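Local coordinates for MOBA relate protein (Mycobacterium sp., PDB 2WAW), which is of unknown function but has a MobA-like GT-A fold, consistent with nucleotidyl transfer from a nucleoside triphosphate to an acceptor, possibly a molybdenum cofactor, at residues Ser16-Thr21 with Val182-Asp187; Asp47-Thr52 with Asp67-Val72; Ala127-Ala132 with Ile172-Asp177. All coordinates share one frame; numbering follows the deposited sequence. Where two conformers were deposited one is given.

Contact 1: Ser16-Thr21 with Val182-Asp187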
ATOM      1  N   SER A  16       1.039 -13.112   5.913  1.00 18.72           N
ATOM      2  CA  SER A  16       2.141 -13.971   5.446  0.50 18.94           C
ATOM      3  C   SER A  16       2.029 -15.443   5.849  1.00 18.75           C
ATOM      4  O   SER A  16       2.917 -16.230   5.541  1.00 18.28           O
ATOM      5  CB  SER A  16       3.491 -13.446   5.962  0.50 22.01           C
ATOM      6  OG  SER A  16       3.932 -12.309   5.252  0.50 18.62           O
ATOM      7  N   ARG A  17       0.961 -15.824   6.549  1.00 17.44           N
ATOM      8  CA  ARG A  17       0.879 -17.204   7.088  1.00 18.61           C
ATOM      9  C   ARG A  17       0.928 -18.304   6.040  1.00 17.51           C
ATOM     10  O   ARG A  17       1.512 -19.374   6.283  1.00 15.71           O
ATOM     11  CB  ARG A  17      -0.324 -17.397   8.034  1.00 17.15           C
ATOM     12  CG  ARG A  17      -0.185 -16.615   9.304  1.00 20.68           C
ATOM     13  CD  ARG A  17      -1.238 -17.033  10.273  1.00 18.63           C
ATOM     14  NE  ARG A  17      -1.253 -16.168  11.453  1.00 18.00           N
ATOM     15  CZ  ARG A  17      -1.780 -16.514  12.616  1.00 22.10           C
ATOM     16  NH1 ARG A  17      -2.327 -17.711  12.782  1.00 19.62           N
ATOM     17  NH2 ARG A  17      -1.760 -15.650  13.613  1.00 23.81           N
ATOM     18  N   ARG A  18       0.337 -18.047   4.871  1.00 17.91           N
ATOM     19  CA  ARG A  18       0.312 -19.057   3.806  1.00 19.21           C
ATOM     20  C   ARG A  18       1.685 -19.297   3.190  1.00 19.96           C
ATOM     21  O   ARG A  18       1.993 -20.410   2.798  1.00 20.45           O
ATOM     22  CB  ARG A  18      -0.689 -18.700   2.713  1.00 20.61           C
ATOM     23  CG  ARG A  18      -2.151 -18.675   3.142  1.00 25.63           C
ATOM     24  CD  ARG A  18      -2.665 -20.048   3.682  1.00 28.02           C
ATOM     25  NE  ARG A  18      -2.259 -21.172   2.838  1.00 24.76           N
ATOM     26  CZ  ARG A  18      -2.796 -21.445   1.650  1.00 26.82           C
ATOM     27  NH1 ARG A  18      -3.936 -20.885   1.271  1.00 26.98           N
ATOM     28  NH2 ARG A  18      -2.185 -22.272   0.829  1.00 28.14           N
ATOM     29  N   LEU A  19       2.513 -18.258   3.121  1.00 18.47           N
ATOM     30  CA  LEU A  19       3.879 -18.403   2.603  1.00 19.42           C
ATOM     31  C   LEU A  19       4.749 -19.272   3.508  1.00 20.11           C
ATOM     32  O   LEU A  19       5.638 -19.982   3.034  1.00 21.43           O
ATOM     33  CB  LEU A  19       4.549 -17.035   2.443  1.00 20.63           C
ATOM     34  CG  LEU A  19       4.213 -16.052   1.323  1.00 25.02           C
ATOM     35  CD1 LEU A  19       4.516 -16.651  -0.048  1.00 19.52           C
ATOM     36  CD2 LEU A  19       2.776 -15.548   1.410  1.00 28.63           C
ATOM     37  N   GLY A  20       4.507 -19.185   4.812  1.00 22.14           N
ATOM     38  CA  GLY A  20       5.338 -19.853   5.796  1.00 21.10           C
ATOM     39  C   GLY A  20       6.624 -19.131   6.136  1.00 21.50           C
ATOM     40  O   GLY A  20       7.495 -19.685   6.804  1.00 25.24           O
ATOM     41  N   THR A  21       6.733 -17.883   5.680  1.00 19.65           N
ATOM     42  CA  THR A  21       7.936 -17.082   5.849  1.00 17.61           C
ATOM     43  C   THR A  21       7.509 -15.634   5.609  1.00 19.59           C
ATOM     44  O   THR A  21       6.504 -15.425   4.933  1.00 18.78           O
ATOM     45  CB  THR A  21       9.020 -17.500   4.827  1.00 18.33           C
ATOM     46  OG1 THR A  21      10.276 -16.917   5.183  1.00 20.15           O
ATOM     47  CG2 THR A  21       8.639 -17.089   3.399  1.00 21.32           C
ATOM     48  N   VAL A 182       0.851 -10.792  -3.292  1.00 17.47           N
ATOM     49  CA  VAL A 182       1.367 -12.083  -2.847  1.00 18.05           C
ATOM     50  C   VAL A 182       0.635 -12.572  -1.586  1.00 20.80           C
ATOM     51  O   VAL A 182       0.867 -12.047  -0.482  1.00 22.27           O
ATOM     52  CB  VAL A 182       2.912 -12.006  -2.603  1.00 17.94           C
ATOM     53  CG1 VAL A 182       3.456 -13.351  -2.082  1.00 17.52           C
ATOM     54  CG2 VAL A 182       3.627 -11.612  -3.900  1.00 17.97           C
ATOM     55  N   ASP A 183      -0.264 -13.545  -1.775  1.00 20.28           N
ATOM     56  CA  ASP A 183      -0.972 -14.230  -0.682  1.00 22.43           C
ATOM     57  C   ASP A 183      -0.374 -15.606  -0.428  1.00 19.69           C
ATOM     58  O   ASP A 183      -0.373 -16.102   0.707  1.00 22.30           O
ATOM     59  CB  ASP A 183      -2.457 -14.471  -1.032  1.00 25.52           C
ATOM     60  CG  ASP A 183      -3.288 -13.206  -1.078  1.00 31.06           C
ATOM     61  OD1 ASP A 183      -2.940 -12.206  -0.416  1.00 33.21           O
ATOM     62  OD2 ASP A 183      -4.324 -13.222  -1.791  1.00 40.96           O
ATOM     63  N   THR A 184       0.060 -16.257  -1.504  1.00 18.65           N
ATOM     64  CA  THR A 184       0.430 -17.665  -1.446  1.00 20.12           C
ATOM     65  C   THR A 184       1.787 -17.835  -2.122  1.00 18.93           C
ATOM     66  O   THR A 184       2.252 -16.928  -2.823  1.00 16.61           O
ATOM     67  CB  THR A 184      -0.568 -18.537  -2.233  1.00 20.06           C
ATOM     68  OG1 THR A 184      -0.592 -18.102  -3.601  1.00 21.34           O
ATOM     69  CG2 THR A 184      -1.987 -18.449  -1.645  1.00 21.07           C
ATOM     70  N   TRP A 185       2.420 -18.992  -1.929  1.00 18.09           N
ATOM     71  CA  TRP A 185       3.702 -19.243  -2.589  1.00 18.33           C
ATOM     72  C   TRP A 185       3.549 -19.175  -4.104  1.00 17.17           C
ATOM     73  O   TRP A 185       4.402 -18.614  -4.810  1.00 16.28           O
ATOM     74  CB  TRP A 185       4.323 -20.586  -2.172  1.00 18.27           C
ATOM     75  CG  TRP A 185       5.744 -20.631  -2.629  1.00 14.14           C
ATOM     76  CD1 TRP A 185       6.206 -21.166  -3.794  1.00 15.48           C
ATOM     77  CD2 TRP A 185       6.876 -20.036  -1.980  1.00 13.07           C
ATOM     78  NE1 TRP A 185       7.569 -20.971  -3.897  1.00 17.14           N
ATOM     79  CE2 TRP A 185       8.002 -20.272  -2.802  1.00 17.00           C
ATOM     80  CE3 TRP A 185       7.051 -19.335  -0.768  1.00 13.06           C
ATOM     81  CZ2 TRP A 185       9.295 -19.838  -2.458  1.00 16.87           C
ATOM     82  CZ3 TRP A 185       8.337 -18.901  -0.427  1.00 17.72           C
ATOM     83  CH2 TRP A 185       9.437 -19.153  -1.276  1.00 14.35           C
ATOM     84  N   ASP A 186       2.432 -19.688  -4.612  1.00 16.52           N
ATOM     85  CA  ASP A 186       2.172 -19.604  -6.044  1.00 17.92           C
ATOM     86  C   ASP A 186       2.130 -18.146  -6.526  1.00 16.87           C
ATOM     87  O   ASP A 186       2.679 -17.838  -7.574  1.00 16.85           O
ATOM     88  CB  ASP A 186       0.871 -20.307  -6.432  1.00 19.58           C
ATOM     89  CG  ASP A 186       0.725 -20.449  -7.932  1.00 28.55           C
ATOM     90  OD1 ASP A 186       1.440 -21.282  -8.529  1.00 34.34           O
ATOM     91  OD2 ASP A 186      -0.106 -19.733  -8.521  1.00 36.56           O
ATOM     92  N   ASP A 187       1.496 -17.262  -5.760  1.00 16.18           N
ATOM     93  CA  ASP A 187       1.450 -15.842  -6.117  1.00 16.01           C
ATOM     94  C   ASP A 187       2.880 -15.274  -6.248  1.00 17.11           C
ATOM     95  O   ASP A 187       3.187 -14.494  -7.149  1.00 17.60           O
ATOM     96  CB  ASP A 187       0.746 -15.044  -5.028  1.00 14.72           C
ATOM     97  CG  ASP A 187      -0.772 -15.178  -5.049  1.00 21.78           C
ATOM     98  OD1 ASP A 187      -1.352 -15.628  -6.045  1.00 21.40           O
ATOM     99  OD2 ASP A 187      -1.398 -14.776  -4.052  1.00 23.55           O
TER
HETATM  100  O   HOH W   1       1.304 -20.770  -0.068  1.00 22.62           O
HETATM  101  O   HOH W   2      -0.217 -15.389   3.415  1.00 25.80           O

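Contact 2: Asp47-Thr52 with Asp67-Val72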
ATOM      1  N   ASP A  47       4.911  13.687   0.438  1.00 17.40           N
ATOM      2  CA  ASP A  47       5.683  14.492   1.383  1.00 17.44           C
ATOM      3  C   ASP A  47       6.183  13.655   2.556  1.00 18.27           C
ATOM      4  O   ASP A  47       7.143  14.034   3.248  1.00 20.99           O
ATOM      5  CB  ASP A  47       4.823  15.610   1.960  1.00 18.88           C
ATOM      6  CG  ASP A  47       4.423  16.659   0.930  1.00 19.24           C
ATOM      7  OD1 ASP A  47       5.007  16.720  -0.171  1.00 20.33           O
ATOM      8  OD2 ASP A  47       3.505  17.436   1.262  1.00 20.55           O
ATOM      9  N   GLN A  48       5.516  12.525   2.790  1.00 16.85           N
ATOM     10  CA  GLN A  48       5.806  11.650   3.908  1.00 14.97           C
ATOM     11  C   GLN A  48       5.498  10.240   3.436  1.00 13.98           C
ATOM     12  O   GLN A  48       4.534  10.049   2.692  1.00 14.75           O
ATOM     13  CB  GLN A  48       4.900  12.008   5.096  1.00 18.06           C
ATOM     14  CG  GLN A  48       4.945  11.017   6.264  1.00 15.03           C
ATOM     15  CD  GLN A  48       3.954  11.339   7.352  1.00 15.36           C
ATOM     16  OE1 GLN A  48       2.852  11.858   7.091  1.00 15.78           O
ATOM     17  NE2 GLN A  48       4.314  11.000   8.581  1.00 15.04           N
ATOM     18  N   LEU A  49       6.281   9.280   3.885  1.00 13.52           N
ATOM     19  CA  LEU A  49       6.018   7.893   3.615  1.00 13.50           C
ATOM     20  C   LEU A  49       6.078   7.055   4.881  1.00 15.31           C
ATOM     21  O   LEU A  49       7.062   6.978   5.489  1.00 16.08           O
ATOM     22  CB  LEU A  49       6.990   7.355   2.572  1.00 20.00           C
ATOM     23  CG  LEU A  49       6.881   5.916   2.091  1.00 20.00           C
ATOM     24  CD1 LEU A  49       5.512   5.639   1.535  1.00 20.00           C
ATOM     25  CD2 LEU A  49       7.917   5.683   1.028  1.00 20.00           C
ATOM     26  N   ILE A  50       4.965   6.413   5.187  1.00 14.14           N
ATOM     27  CA  ILE A  50       4.800   5.550   6.343  1.00 13.67           C
ATOM     28  C   ILE A  50       4.747   4.084   5.907  1.00 14.13           C
ATOM     29  O   ILE A  50       4.134   3.766   4.956  1.00 14.41           O
ATOM     30  CB  ILE A  50       3.471   5.831   7.056  1.00 16.26           C
ATOM     31  CG1 ILE A  50       3.449   7.240   7.649  1.00 16.53           C
ATOM     32  CG2 ILE A  50       3.169   4.778   8.098  1.00 17.97           C
ATOM     33  CD1 ILE A  50       2.139   7.645   8.116  1.00 15.53           C
ATOM     34  N   VAL A  51       5.465   3.250   6.609  1.00 13.56           N
ATOM     35  CA  VAL A  51       5.405   1.808   6.358  1.00 15.17           C
ATOM     36  C   VAL A  51       5.016   1.112   7.647  1.00 15.26           C
ATOM     37  O   VAL A  51       5.604   1.375   8.711  1.00 15.19           O
ATOM     38  CB  VAL A  51       6.767   1.254   5.892  1.00 15.54           C
ATOM     39  CG1 VAL A  51       6.642  -0.228   5.425  1.00 17.34           C
ATOM     40  CG2 VAL A  51       7.367   2.146   4.812  1.00 21.95           C
ATOM     41  N   THR A  52       4.010   0.232   7.563  1.00 14.83           N
ATOM     42  CA  THR A  52       3.620  -0.541   8.749  1.00 14.01           C
ATOM     43  C   THR A  52       4.228  -1.927   8.679  1.00 13.82           C
ATOM     44  O   THR A  52       4.345  -2.527   7.600  1.00 15.29           O
ATOM     45  CB  THR A  52       2.080  -0.670   8.915  1.00 14.25           C
ATOM     46  OG1 THR A  52       1.566  -1.463   7.839  1.00 15.73           O
ATOM     47  CG2 THR A  52       1.389   0.712   8.880  1.00 15.38           C
ATOM     48  N   ASP A  67      15.465   3.875   5.876  1.00 22.36           N
ATOM     49  CA  ASP A  67      15.886   5.204   6.268  1.00 22.71           C
ATOM     50  C   ASP A  67      15.022   6.278   5.653  1.00 20.45           C
ATOM     51  O   ASP A  67      14.691   6.217   4.524  1.00 19.87           O
ATOM     52  CB  ASP A  67      17.343   5.461   5.867  1.00 21.06           C
ATOM     53  N   GLY A  68      14.640   7.229   6.451  1.00 18.80           N
ATOM     54  CA  GLY A  68      13.858   8.335   6.011  1.00 20.57           C
ATOM     55  C   GLY A  68      12.379   8.100   5.960  1.00 20.21           C
ATOM     56  O   GLY A  68      11.653   8.968   5.625  1.00 23.17           O
ATOM     57  N   LEU A  69      11.960   6.897   6.304  1.00 16.78           N
ATOM     58  CA  LEU A  69      10.571   6.535   6.331  1.00 17.18           C
ATOM     59  C   LEU A  69      10.037   6.549   7.756  1.00 18.61           C
ATOM     60  O   LEU A  69      10.779   6.366   8.655  1.00 18.69           O
ATOM     61  CB  LEU A  69      10.391   5.146   5.732  1.00 20.00           C
ATOM     62  CG  LEU A  69      10.983   4.876   4.366  1.00 20.00           C
ATOM     63  CD1 LEU A  69      10.585   3.565   3.851  1.00 20.00           C
ATOM     64  CD2 LEU A  69      10.718   5.911   3.384  1.00 20.00           C
ATOM     65  N   ASP A  70       8.744   6.763   7.939  1.00 17.27           N
ATOM     66  CA  ASP A  70       8.120   6.625   9.255  1.00 16.71           C
ATOM     67  C   ASP A  70       7.658   5.185   9.415  1.00 18.76           C
ATOM     68  O   ASP A  70       6.770   4.726   8.687  1.00 20.16           O
ATOM     69  CB  ASP A  70       6.944   7.586   9.413  1.00 16.99           C
ATOM     70  CG  ASP A  70       7.393   9.023   9.486  1.00 22.08           C
ATOM     71  OD1 ASP A  70       8.368   9.306  10.229  1.00 22.08           O
ATOM     72  OD2 ASP A  70       6.791   9.869   8.802  1.00 25.94           O
ATOM     73  N   ILE A  71       8.273   4.489  10.357  1.00 15.68           N
ATOM     74  CA  ILE A  71       8.028   3.059  10.586  1.00 16.70           C
ATOM     75  C   ILE A  71       7.041   2.869  11.724  1.00 17.62           C
ATOM     76  O   ILE A  71       7.294   3.314  12.853  1.00 19.85           O
ATOM     77  CB  ILE A  71       9.360   2.320  10.887  1.00 20.24           C
ATOM     78  CG1 ILE A  71      10.353   2.488   9.723  1.00 21.01           C
ATOM     79  CG2 ILE A  71       9.127   0.854  11.249  1.00 19.72           C
ATOM     80  CD1 ILE A  71       9.806   2.112   8.327  1.00 31.64           C
ATOM     81  N   VAL A  72       5.930   2.191  11.436  1.00 16.28           N
ATOM     82  CA  VAL A  72       4.853   2.037  12.418  1.00 16.01           C
ATOM     83  C   VAL A  72       4.765   0.534  12.737  1.00 17.43           C
ATOM     84  O   VAL A  72       4.486  -0.269  11.860  1.00 17.66           O
ATOM     85  CB  VAL A  72       3.534   2.609  11.873  1.00 19.50           C
ATOM     86  CG1 VAL A  72       2.377   2.284  12.805  1.00 20.44           C
ATOM     87  CG2 VAL A  72       3.662   4.147  11.673  1.00 18.20           C
TER
HETATM   88  O   HOH W   3       8.602  10.103   5.497  1.00 24.24           O

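Contact 3: Ala127-Ala132 with Ile172-Asp177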
ATOM      1  N   ALA A 127     -10.625   7.917  -3.925  1.00 13.14           N
ATOM      2  CA  ALA A 127     -10.407   7.571  -5.341  1.00 13.40           C
ATOM      3  C   ALA A 127      -9.693   6.242  -5.447  1.00 14.86           C
ATOM      4  O   ALA A 127      -8.979   5.832  -4.522  1.00 14.31           O
ATOM      5  CB  ALA A 127      -9.631   8.653  -6.030  1.00 14.08           C
ATOM      6  N   VAL A 128      -9.894   5.562  -6.571  1.00 13.35           N
ATOM      7  CA  VAL A 128      -9.293   4.241  -6.783  1.00 13.14           C
ATOM      8  C   VAL A 128      -8.751   4.139  -8.198  1.00 14.46           C
ATOM      9  O   VAL A 128      -9.198   4.866  -9.085  1.00 14.64           O
ATOM     10  CB  VAL A 128     -10.307   3.094  -6.518  1.00 13.43           C
ATOM     11  CG1 VAL A 128     -10.857   3.177  -5.094  1.00 13.33           C
ATOM     12  CG2 VAL A 128     -11.439   3.095  -7.563  1.00 14.62           C
ATOM     13  N   CYS A 129      -7.772   3.264  -8.404  1.00 14.52           N
ATOM     14  CA  CYS A 129      -7.315   2.998  -9.764  1.00 14.94           C
ATOM     15  C   CYS A 129      -8.211   1.973 -10.436  1.00 17.60           C
ATOM     16  O   CYS A 129      -8.548   0.935  -9.855  1.00 17.26           O
ATOM     17  CB  CYS A 129      -5.872   2.524  -9.758  1.00 16.03           C
ATOM     18  SG  CYS A 129      -4.714   3.866  -9.299  1.00 17.09           S
ATOM     19  N   GLU A 130      -8.600   2.276 -11.662  1.00 14.59           N
ATOM     20  CA  GLU A 130      -9.387   1.368 -12.461  1.00 16.88           C
ATOM     21  C   GLU A 130      -8.517   0.844 -13.582  1.00 17.08           C
ATOM     22  O   GLU A 130      -8.209   1.558 -14.538  1.00 16.31           O
ATOM     23  CB  GLU A 130     -10.635   2.057 -13.012  1.00 17.91           C
ATOM     24  CG  GLU A 130     -11.512   1.108 -13.803  1.00 19.37           C
ATOM     25  CD  GLU A 130     -12.837   1.724 -14.179  1.00 25.71           C
ATOM     26  OE1 GLU A 130     -12.850   2.867 -14.681  1.00 28.71           O
ATOM     27  OE2 GLU A 130     -13.863   1.055 -13.980  1.00 35.24           O
ATOM     28  N   TYR A 131      -8.104  -0.407 -13.432  1.00 14.95           N
ATOM     29  CA  TYR A 131      -7.260  -1.077 -14.406  1.00 17.48           C
ATOM     30  C   TYR A 131      -8.129  -1.754 -15.462  1.00 17.42           C
ATOM     31  O   TYR A 131      -9.366  -1.757 -15.371  1.00 16.09           O
ATOM     32  CB  TYR A 131      -6.413  -2.104 -13.668  1.00 17.30           C
ATOM     33  CG  TYR A 131      -5.474  -1.490 -12.647  1.00 14.70           C
ATOM     34  CD1 TYR A 131      -4.204  -1.059 -13.033  1.00 15.44           C
ATOM     35  CD2 TYR A 131      -5.844  -1.359 -11.322  1.00 15.35           C
ATOM     36  CE1 TYR A 131      -3.321  -0.509 -12.128  1.00 15.53           C
ATOM     37  CE2 TYR A 131      -4.968  -0.801 -10.390  1.00 14.45           C
ATOM     38  CZ  TYR A 131      -3.703  -0.379 -10.806  1.00 14.54           C
ATOM     39  OH  TYR A 131      -2.793   0.168  -9.940  1.00 17.14           O
ATOM     40  N   ALA A 132      -7.483  -2.319 -16.480  1.00 17.43           N
ATOM     41  CA  ALA A 132      -8.185  -2.980 -17.571  1.00 19.99           C
ATOM     42  C   ALA A 132      -9.062  -4.158 -17.095  1.00 20.10           C
ATOM     43  O   ALA A 132     -10.095  -4.451 -17.709  1.00 22.38           O
ATOM     44  CB  ALA A 132      -7.181  -3.440 -18.599  1.00 20.03           C
ATOM     45  N   ILE A 172     -10.022   6.265 -11.360  1.00 14.79           N
ATOM     46  CA  ILE A 172      -8.972   6.843 -12.191  1.00 15.58           C
ATOM     47  C   ILE A 172      -8.414   5.734 -13.077  1.00 16.35           C
ATOM     48  O   ILE A 172      -7.829   4.770 -12.575  1.00 15.45           O
ATOM     49  CB  ILE A 172      -7.825   7.443 -11.336  1.00 17.08           C
ATOM     50  CG1 ILE A 172      -8.357   8.414 -10.252  1.00 19.43           C
ATOM     51  CG2 ILE A 172      -6.793   8.110 -12.241  1.00 18.88           C
ATOM     52  CD1 ILE A 172      -9.225   9.534 -10.778  1.00 20.64           C
ATOM     53  N   ARG A 173      -8.586   5.874 -14.384  1.00 15.60           N
ATOM     54  CA  ARG A 173      -8.170   4.844 -15.333  0.50 17.00           C
ATOM     55  C   ARG A 173      -6.646   4.723 -15.404  1.00 17.31           C
ATOM     56  O   ARG A 173      -5.936   5.734 -15.489  1.00 17.39           O
ATOM     57  CB  ARG A 173      -8.740   5.150 -16.723  0.50 17.44           C
ATOM     58  CG  ARG A 173      -8.354   4.149 -17.808  0.50 19.94           C
ATOM     59  CD  ARG A 173      -9.323   2.976 -17.902  0.50 30.67           C
ATOM     60  NE  ARG A 173      -8.893   2.004 -18.910  0.50 31.81           N
ATOM     61  CZ  ARG A 173      -8.141   0.937 -18.653  0.50 30.85           C
ATOM     62  NH1 ARG A 173      -7.744   0.687 -17.415  0.50 30.26           N
ATOM     63  NH2 ARG A 173      -7.794   0.113 -19.634  0.50 29.81           N
ATOM     64  N   VAL A 174      -6.156   3.481 -15.365  1.00 16.85           N
ATOM     65  CA  VAL A 174      -4.738   3.152 -15.550  1.00 17.91           C
ATOM     66  C   VAL A 174      -4.664   2.119 -16.688  1.00 18.01           C
ATOM     67  O   VAL A 174      -5.386   1.123 -16.676  1.00 18.38           O
ATOM     68  CB  VAL A 174      -4.118   2.575 -14.247  1.00 17.40           C
ATOM     69  CG1 VAL A 174      -2.636   2.198 -14.455  1.00 20.29           C
ATOM     70  CG2 VAL A 174      -4.252   3.585 -13.116  1.00 18.96           C
ATOM     71  N   ASP A 175      -3.805   2.366 -17.677  1.00 18.56           N
ATOM     72  CA  ASP A 175      -3.707   1.507 -18.862  1.00 20.82           C
ATOM     73  C   ASP A 175      -2.761   0.346 -18.554  1.00 22.29           C
ATOM     74  O   ASP A 175      -1.635   0.268 -19.084  1.00 23.74           O
ATOM     75  CB  ASP A 175      -3.214   2.321 -20.066  1.00 21.39           C
ATOM     76  CG  ASP A 175      -3.369   1.583 -21.398  1.00 27.51           C
ATOM     77  OD1 ASP A 175      -4.091   0.564 -21.467  1.00 29.95           O
ATOM     78  OD2 ASP A 175      -2.763   2.044 -22.384  1.00 32.34           O
ATOM     79  N   ALA A 176      -3.234  -0.543 -17.683  1.00 21.77           N
ATOM     80  CA  ALA A 176      -2.499  -1.719 -17.225  1.00 20.83           C
ATOM     81  C   ALA A 176      -3.502  -2.660 -16.575  1.00 18.20           C
ATOM     82  O   ALA A 176      -4.651  -2.270 -16.344  1.00 18.82           O
ATOM     83  CB  ALA A 176      -1.424  -1.297 -16.206  1.00 21.93           C
ATOM     84  N   ASP A 177      -3.075  -3.887 -16.269  1.00 20.49           N
ATOM     85  CA  ASP A 177      -3.844  -4.790 -15.402  1.00 19.60           C
ATOM     86  C   ASP A 177      -3.565  -4.513 -13.922  1.00 19.33           C
ATOM     87  O   ASP A 177      -2.538  -3.926 -13.585  1.00 21.89           O
ATOM     88  CB  ASP A 177      -3.519  -6.253 -15.705  1.00 21.70           C
ATOM     89  CG  ASP A 177      -4.080  -6.711 -17.045  1.00 25.17           C
ATOM     90  OD1 ASP A 177      -4.974  -6.031 -17.592  1.00 29.28           O
ATOM     91  OD2 ASP A 177      -3.632  -7.769 -17.539  1.00 28.34           O
TER

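Contact 1: Ser16-Thr21 with Val182-Asp187
Leu19 has the largest share of the contact, bringing both of its methyl groups against the turn that leads into helix 185-197. With CG beside the backbone N (chi1 -75°) and the branch turned again at chi2 (-61°), CD2 comes over the peptide after Asp183, 3.3 Å from Asp183 O. CD1 goes further in, lying 4.0 Å from Val182 CG1 and 3.8 Å from Trp185 CE3. A branched aliphatic residue suits this place because it can touch a peptide, a valine and an indole at once. The indole of Trp185 is swung out with CG anti to its backbone N (chi1 -167°). Leu19 meets the ring obliquely, whereas Thr21 CG2 lies at its edge, 4.2 Å from Trp185 CZ3. Glu189 takes the indole N-H and Tyr188 packs edge-to-face with the ring, so the next turn of the helix steadies it.

Arg18 joins through its stem, with CB 3.3 Å from Asp183 O. Its chain bends twice further out, and Thr184 CG2 lies over one face of the guanidinium. Thr184, the N-cap, forms a capping box with Asp187: Thr184 OG1 accepts from Asp187 N at 3.1 Å, and Asp187 OD2 takes Thr184 N from above the carboxylate plane. Asp183 N is an additional donor to Asp187 OD2, at 2.8 Å on its anti lone pair.

No direct hydrogen bond crosses between 16-21 and 182-187. One water links Arg18 O to Trp185 N, and another links Arg18 N to Asp183 O. Just beyond 16-21, Lys23 NZ bonds Val182 O. The chemistry is therefore aliphatic packing with backbone groups linked through two waters, implying that 16-21, probably in the family's nucleotide-binding signature loop, rests without direct hydrogen bonds on a helix start held by its own capping bonds.

Contact 2: Asp47-Thr52 with Asp67-Val72
Gln48 and Asp70 meet through their polar ends: Gln48 NE2 donates to Asp70 OD2 at 2.7 Å along an almost straight N-H...O line. The oxygen lies in the amide plane, but the amide approaches from above the carboxylate plane, the two flat groups standing nearly perpendicular. An extended glutamine chain, with CG anti to the backbone N (chi1 171°), gives the reach for this.

Between the backbones, Asp70 N bonds to Leu49 O, Val51 N to Asp70 O at 2.9 Å and Val72 N to Val51 O, so Asp70 uses both its N-H and its C=O on strand 48-53. The neighbouring CA-H groups of Ile50 and Thr52 point at Asp70 O and Val72 O.

Apolar contacts line both faces. On one, Leu49 and Leu69 run side by side with their CD2 atoms 3.7 Å apart, while Leu69 CD1 reaches 3.6 Å from Val51 CG2, and Ile71 CD1 curls to 4.0 Å from Val51 CB. On the other, Ile50 CG2 lies 3.7 Å from Val72 CG2, and Ile50 CG1 leans on Asp70 CB. Ile50, Val51, Ile71 and Val72, beta-branched, suit extended backbone and pack against their neighbours on the sheet faces.

In the next shell, Leu38 of helix 33-42 covers Val51 and Leu69, while Trp91 and Ala88 lie on the Ile50 side. Gln48 NE2 also donates to Trp91 O, and Gln48 OE1 accepts from Asp93 N, which fixes which way round the amide sits. A water bridges Leu49 N and Gly68 O just before strand 70-73 begins.

Strand 48-53, helix 57-63 and strand 70-73 form a parallel beta-alpha-beta unit at one edge of the chain's sheet, as in the Rossmann-like GT-A fold of nucleotidyltransferases.

Contact 3: Ala127-Ala132 with Ile172-Asp177
The ring of Tyr131 receives Ala176 O at its edge, close to the ring plane. Val174 CG1, 3.6 Å from Tyr131 CE1, and Asp177 O, 3.4 Å from Tyr131 CD1, come in obliquely. Tyr131 and Val174 lie side by side and point the same way; the phenol OH continues past the valine to bond His137 O, so an aromatic with a polar tip serves both packing and bonding. The other flat group is the guanidinium of Arg173, whose edge is turned to Glu130 O. This bond, made by NH1, belongs to one of two conformers and is doubtful in detail, since Arg173 NH1 is also 2.5 Å from Val174 O, too close and too badly angled for a bond.

Glu130 O has a firmer partner in Val174 N at 2.9 Å. Ile172 N binds Val128 O at 2.8 Å, and Glu130 N returns to Ile172 O. These bonds pair strands 126-131 and 169-173 in parallel, the latter being the outermost strand on this side of the mixed sheet typical of GT-A nucleotidyltransferases.

After the Val174 N bond the regular pairing ends. An inverse gamma turn centred on Asp175 redirects the chain so that Ala176 O can accept Ala132 N at 2.8 Å. The small side chain of Ala132 lets Asp177 come close, with OD1 3.5 Å from Ala132 CB. On the sheet face of Cys129, SG lies 3.9 Å from Val174 CG2, beside helix 111-121, whose Ala113 touches Val174. On the opposite face of the sheet from Cys129, Glu130 OE2 forms a salt bridge with Arg171 NH1.

How the contacts relate
From the N terminus the chain runs along strand 6-12 into the loop 16-21, where contact 1 opens; it closes only at 182-187, so contacts 2 and 3 are both nested inside it. Contact 2 spans a short crossover, from strand 48-53 through helix 57-63 to strand 70-73. Contact 3 opens later, at strand 126-131, and closes at strand 169-173, after contact 2 is complete; the two follow in series and do not cross. They lie at opposite outer strands of one sheet, with their centres about 25 Å apart. Contact 1 ties the loop after the first strand to the start of C-terminal helix 185-197, which follows strand 169-173 in the chain.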